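Recombination protein uvsY (Enterobacteria phage T4, PDB 4ZWS) promotes assembly of the UvsX recombinase on single-stranded DNA and helps it displace bound gp32, serving as a recombination mediator in phage DNA synthesis. Local coordinates at residues Q7-K12 with Y32-N37. Numbering follows the deposited sequence.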
ATOM      1  N   GLN A   7       5.232 -18.869 -21.848  1.00 56.55           N
ATOM      2  CA  GLN A   7       4.797 -17.735 -22.647  1.00 54.34           C
ATOM      3  C   GLN A   7       3.995 -18.220 -23.841  1.00 59.03           C
ATOM      4  O   GLN A   7       2.901 -17.719 -24.123  1.00 65.16           O
ATOM      5  CB  GLN A   7       5.990 -16.911 -23.099  1.00 52.66           C
ATOM      6  CG  GLN A   7       6.674 -16.255 -21.950  1.00 51.12           C
ATOM      7  CD  GLN A   7       7.852 -15.414 -22.371  1.00 61.10           C
ATOM      8  OE1 GLN A   7       8.362 -15.550 -23.488  1.00 61.12           O
ATOM      9  NE2 GLN A   7       8.306 -14.541 -21.468  1.00 57.32           N
ATOM     10  N   GLU A   8       4.539 -19.218 -24.519  1.00 56.17           N
ATOM     11  CA  GLU A   8       3.894 -19.775 -25.682  1.00 56.70           C
ATOM     12  C   GLU A   8       2.593 -20.476 -25.310  1.00 57.98           C
ATOM     13  O   GLU A   8       1.584 -20.343 -26.015  1.00 56.96           O
ATOM     14  CB  GLU A   8       4.855 -20.720 -26.397  1.00 58.55           C
ATOM     15  CG  GLU A   8       4.609 -20.770 -27.887  1.00 86.27           C
ATOM     16  CD  GLU A   8       4.586 -19.381 -28.517  1.00 87.33           C
ATOM     17  OE1 GLU A   8       5.428 -18.526 -28.142  1.00 75.69           O
ATOM     18  OE2 GLU A   8       3.692 -19.145 -29.368  1.00 81.40           O
ATOM     19  N   GLU A   9       2.604 -21.189 -24.191  1.00 54.62           N
ATOM     20  CA  GLU A   9       1.418 -21.909 -23.753  1.00 54.22           C
ATOM     21  C   GLU A   9       0.251 -20.973 -23.418  1.00 63.77           C
ATOM     22  O   GLU A   9      -0.887 -21.232 -23.820  1.00 53.98           O
ATOM     23  CB  GLU A   9       1.733 -22.786 -22.553  1.00 53.25           C
ATOM     24  CG  GLU A   9       0.573 -23.669 -22.162  1.00 53.37           C
ATOM     25  CD  GLU A   9       0.909 -24.636 -21.046  1.00 66.22           C
ATOM     26  OE1 GLU A   9      -0.002 -25.379 -20.621  1.00 67.59           O
ATOM     27  OE2 GLU A   9       2.076 -24.660 -20.597  1.00 64.43           O
ATOM     28  N   LEU A  10       0.522 -19.906 -22.663  1.00 52.05           N
ATOM     29  CA  LEU A  10      -0.524 -18.950 -22.321  1.00 51.58           C
ATOM     30  C   LEU A  10      -1.094 -18.264 -23.556  1.00 57.76           C
ATOM     31  O   LEU A  10      -2.314 -18.073 -23.665  1.00 57.93           O
ATOM     32  CB  LEU A  10      -0.002 -17.880 -21.365  1.00 53.38           C
ATOM     33  CG  LEU A  10      -1.065 -16.883 -20.884  1.00 50.19           C
ATOM     34  CD1 LEU A  10      -2.136 -17.579 -20.068  1.00 49.72           C
ATOM     35  CD2 LEU A  10      -0.458 -15.737 -20.114  1.00 49.50           C
ATOM     36  N   LYS A  11      -0.210 -17.918 -24.489  1.00 55.22           N
ATOM     37  CA  LYS A  11      -0.616 -17.224 -25.708  1.00 56.17           C
ATOM     38  C   LYS A  11      -1.625 -18.051 -26.475  1.00 61.35           C
ATOM     39  O   LYS A  11      -2.619 -17.537 -26.974  1.00 64.24           O
ATOM     40  CB  LYS A  11       0.594 -16.940 -26.598  1.00 57.66           C
ATOM     41  CG  LYS A  11       0.272 -16.165 -27.854  1.00 60.07           C
ATOM     42  CD  LYS A  11       1.408 -16.273 -28.845  1.00 62.07           C
ATOM     43  CE  LYS A  11       1.450 -15.097 -29.780  1.00 64.45           C
ATOM     44  NZ  LYS A  11       2.544 -15.244 -30.779  1.00 76.22           N
ATOM     45  N   LYS A  12      -1.371 -19.350 -26.533  1.00 63.12           N
ATOM     46  CA  LYS A  12      -2.279 -20.272 -27.178  1.00 59.20           C
ATOM     47  C   LYS A  12      -3.582 -20.363 -26.379  1.00 58.73           C
ATOM     48  O   LYS A  12      -4.664 -20.338 -26.959  1.00 62.92           O
ATOM     49  CB  LYS A  12      -1.579 -21.629 -27.346  1.00 60.60           C
ATOM     50  CG  LYS A  12      -2.411 -22.759 -27.902  1.00 62.63           C
ATOM     51  CD  LYS A  12      -1.587 -24.042 -27.966  1.00 77.99           C
ATOM     52  CE  LYS A  12      -0.924 -24.411 -26.615  1.00 93.77           C
ATOM     53  NZ  LYS A  12      -1.846 -24.658 -25.455  1.00 91.84           N
ATOM     54  N   TYR A  32      -7.922 -21.982 -15.746  1.00 55.57           N
ATOM     55  CA  TYR A  32      -7.519 -21.377 -14.498  1.00 51.39           C
ATOM     56  C   TYR A  32      -6.960 -22.454 -13.585  1.00 61.14           C
ATOM     57  O   TYR A  32      -5.855 -22.335 -13.044  1.00 50.81           O
ATOM     58  CB  TYR A  32      -8.704 -20.694 -13.837  1.00 52.24           C
ATOM     59  CG  TYR A  32      -8.329 -19.765 -12.707  1.00 56.82           C
ATOM     60  CD1 TYR A  32      -8.354 -20.218 -11.396  1.00 52.59           C
ATOM     61  CD2 TYR A  32      -7.907 -18.459 -12.946  1.00 51.33           C
ATOM     62  CE1 TYR A  32      -8.004 -19.408 -10.355  1.00 61.79           C
ATOM     63  CE2 TYR A  32      -7.562 -17.624 -11.896  1.00 51.30           C
ATOM     64  CZ  TYR A  32      -7.612 -18.113 -10.600  1.00 55.62           C
ATOM     65  OH  TYR A  32      -7.272 -17.328  -9.523  1.00 52.12           O
ATOM     66  N   SER A  33      -7.707 -23.546 -13.492  1.00 58.68           N
ATOM     67  CA  SER A  33      -7.290 -24.706 -12.728  1.00 53.68           C
ATOM     68  C   SER A  33      -5.896 -25.199 -13.177  1.00 55.97           C
ATOM     69  O   SER A  33      -5.038 -25.487 -12.341  1.00 52.94           O
ATOM     70  CB  SER A  33      -8.351 -25.789 -12.841  1.00 55.47           C
ATOM     71  OG  SER A  33      -7.873 -26.997 -12.320  1.00 72.53           O
ATOM     72  N   LYS A  34      -5.678 -25.286 -14.493  1.00 55.26           N
ATOM     73  CA  LYS A  34      -4.411 -25.763 -15.048  1.00 52.48           C
ATOM     74  C   LYS A  34      -3.244 -24.900 -14.575  1.00 51.05           C
ATOM     75  O   LYS A  34      -2.219 -25.410 -14.129  1.00 51.94           O
ATOM     76  CB  LYS A  34      -4.430 -25.750 -16.571  1.00 52.65           C
ATOM     77  CG  LYS A  34      -3.319 -26.583 -17.189  1.00 53.26           C
ATOM     78  CD  LYS A  34      -2.573 -25.825 -18.258  1.00 52.64           C
ATOM     79  CE  LYS A  34      -3.410 -25.498 -19.450  1.00 57.24           C
ATOM     80  NZ  LYS A  34      -2.631 -24.637 -20.369  1.00 57.71           N
ATOM     81  N   TRP A  35      -3.408 -23.586 -14.694  1.00 50.02           N
ATOM     82  CA  TRP A  35      -2.354 -22.649 -14.319  1.00 51.32           C
ATOM     83  C   TRP A  35      -2.236 -22.527 -12.804  1.00 51.73           C
ATOM     84  O   TRP A  35      -1.164 -22.244 -12.285  1.00 49.23           O
ATOM     85  CB  TRP A  35      -2.591 -21.281 -14.961  1.00 48.19           C
ATOM     86  CG  TRP A  35      -2.238 -21.270 -16.421  1.00 50.78           C
ATOM     87  CD1 TRP A  35      -3.076 -21.498 -17.467  1.00 49.25           C
ATOM     88  CD2 TRP A  35      -0.948 -21.013 -16.991  1.00 48.01           C
ATOM     89  NE1 TRP A  35      -2.394 -21.401 -18.652  1.00 49.56           N
ATOM     90  CE2 TRP A  35      -1.084 -21.103 -18.386  1.00 51.57           C
ATOM     91  CE3 TRP A  35       0.305 -20.713 -16.456  1.00 49.28           C
ATOM     92  CZ2 TRP A  35      -0.013 -20.908 -19.254  1.00 49.11           C
ATOM     93  CZ3 TRP A  35       1.370 -20.518 -17.323  1.00 47.83           C
ATOM     94  CH2 TRP A  35       1.202 -20.617 -18.704  1.00 50.11           C
ATOM     95  N   LEU A  36      -3.327 -22.771 -12.092  1.00 53.49           N
ATOM     96  CA  LEU A  36      -3.251 -22.800 -10.646  1.00 50.00           C
ATOM     97  C   LEU A  36      -2.328 -23.929 -10.214  1.00 52.00           C
ATOM     98  O   LEU A  36      -1.517 -23.750  -9.304  1.00 55.11           O
ATOM     99  CB  LEU A  36      -4.643 -22.959 -10.046  1.00 51.39           C
ATOM    100  CG  LEU A  36      -4.762 -22.768  -8.539  1.00 56.80           C
ATOM    101  CD1 LEU A  36      -4.148 -21.449  -8.102  1.00 52.56           C
ATOM    102  CD2 LEU A  36      -6.226 -22.798  -8.180  1.00 53.86           C
ATOM    103  N   ASN A  37      -2.399 -25.057 -10.916  1.00 51.36           N
ATOM    104  CA  ASN A  37      -1.505 -26.194 -10.665  1.00 54.89           C
ATOM    105  C   ASN A  37      -0.048 -25.936 -11.003  1.00 51.15           C
ATOM    106  O   ASN A  37       0.832 -26.360 -10.260  1.00 54.73           O
ATOM    107  CB  ASN A  37      -1.998 -27.423 -11.411  1.00 59.42           C
ATOM    108  CG  ASN A  37      -3.255 -27.965 -10.811  1.00 64.66           C
ATOM    109  OD1 ASN A  37      -3.582 -27.630  -9.671  1.00 63.14           O
ATOM    110  ND2 ASN A  37      -4.001 -28.761 -11.577  1.00 73.84           N
TER
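Trp35 reaches across the gap between two nearly antiparallel helical segments and brings the benzo end of its indole up to Leu10 and Glu9. The axes of 7-12 and 32-37 come no closer than 12.5 Å, a spacing that the long, flat indole of Trp35 bridges, reaching the backbone and CB of Leu10. Trp35 CZ2 lies 3.6 Å from Leu10 N, which sits at the ring edge near its plane. Leu10 crosses the indole at about a right angle. Leu10 CB lies 3.7 Å from Trp35 CZ2, while Leu10 CG, anti to the backbone N (chi1 -176°), carries Leu10 CD1 over one face, offset toward the rim and 4.0 Å from Trp35 CE2. A bulky apolar leucine suits this place beside the ring.

Glu9 runs past the indole in an extended chain, Glu9 CG 4.1 Å from Trp35 CZ2, and delivers its carboxylate to Lys34. Lys34 NZ donates to Glu9 OE1 at 2.7 Å in a salt bridge, arriving on the anti side and 29° out of the carboxylate plane. The lysine, bent at chi2 and chi3, comes from the opposite direction; long, flexible chains let the two charges meet between the helices. Asp13 OD2 is salt-bridged to Lys34 NZ and accepts a hydrogen bond from Trp35 NE1, and Lys38 adds a second salt bridge to Glu9 OE1 and a cation-pi contact with Trp35.

The contact fastens the short N-terminal helix 3-14 along the long helix 21-64. Helix 91-135 packs against both, with Ala113 touching Leu10 and Trp35, and Leu36 of a second subunit packs on Leu10 within the heptamer.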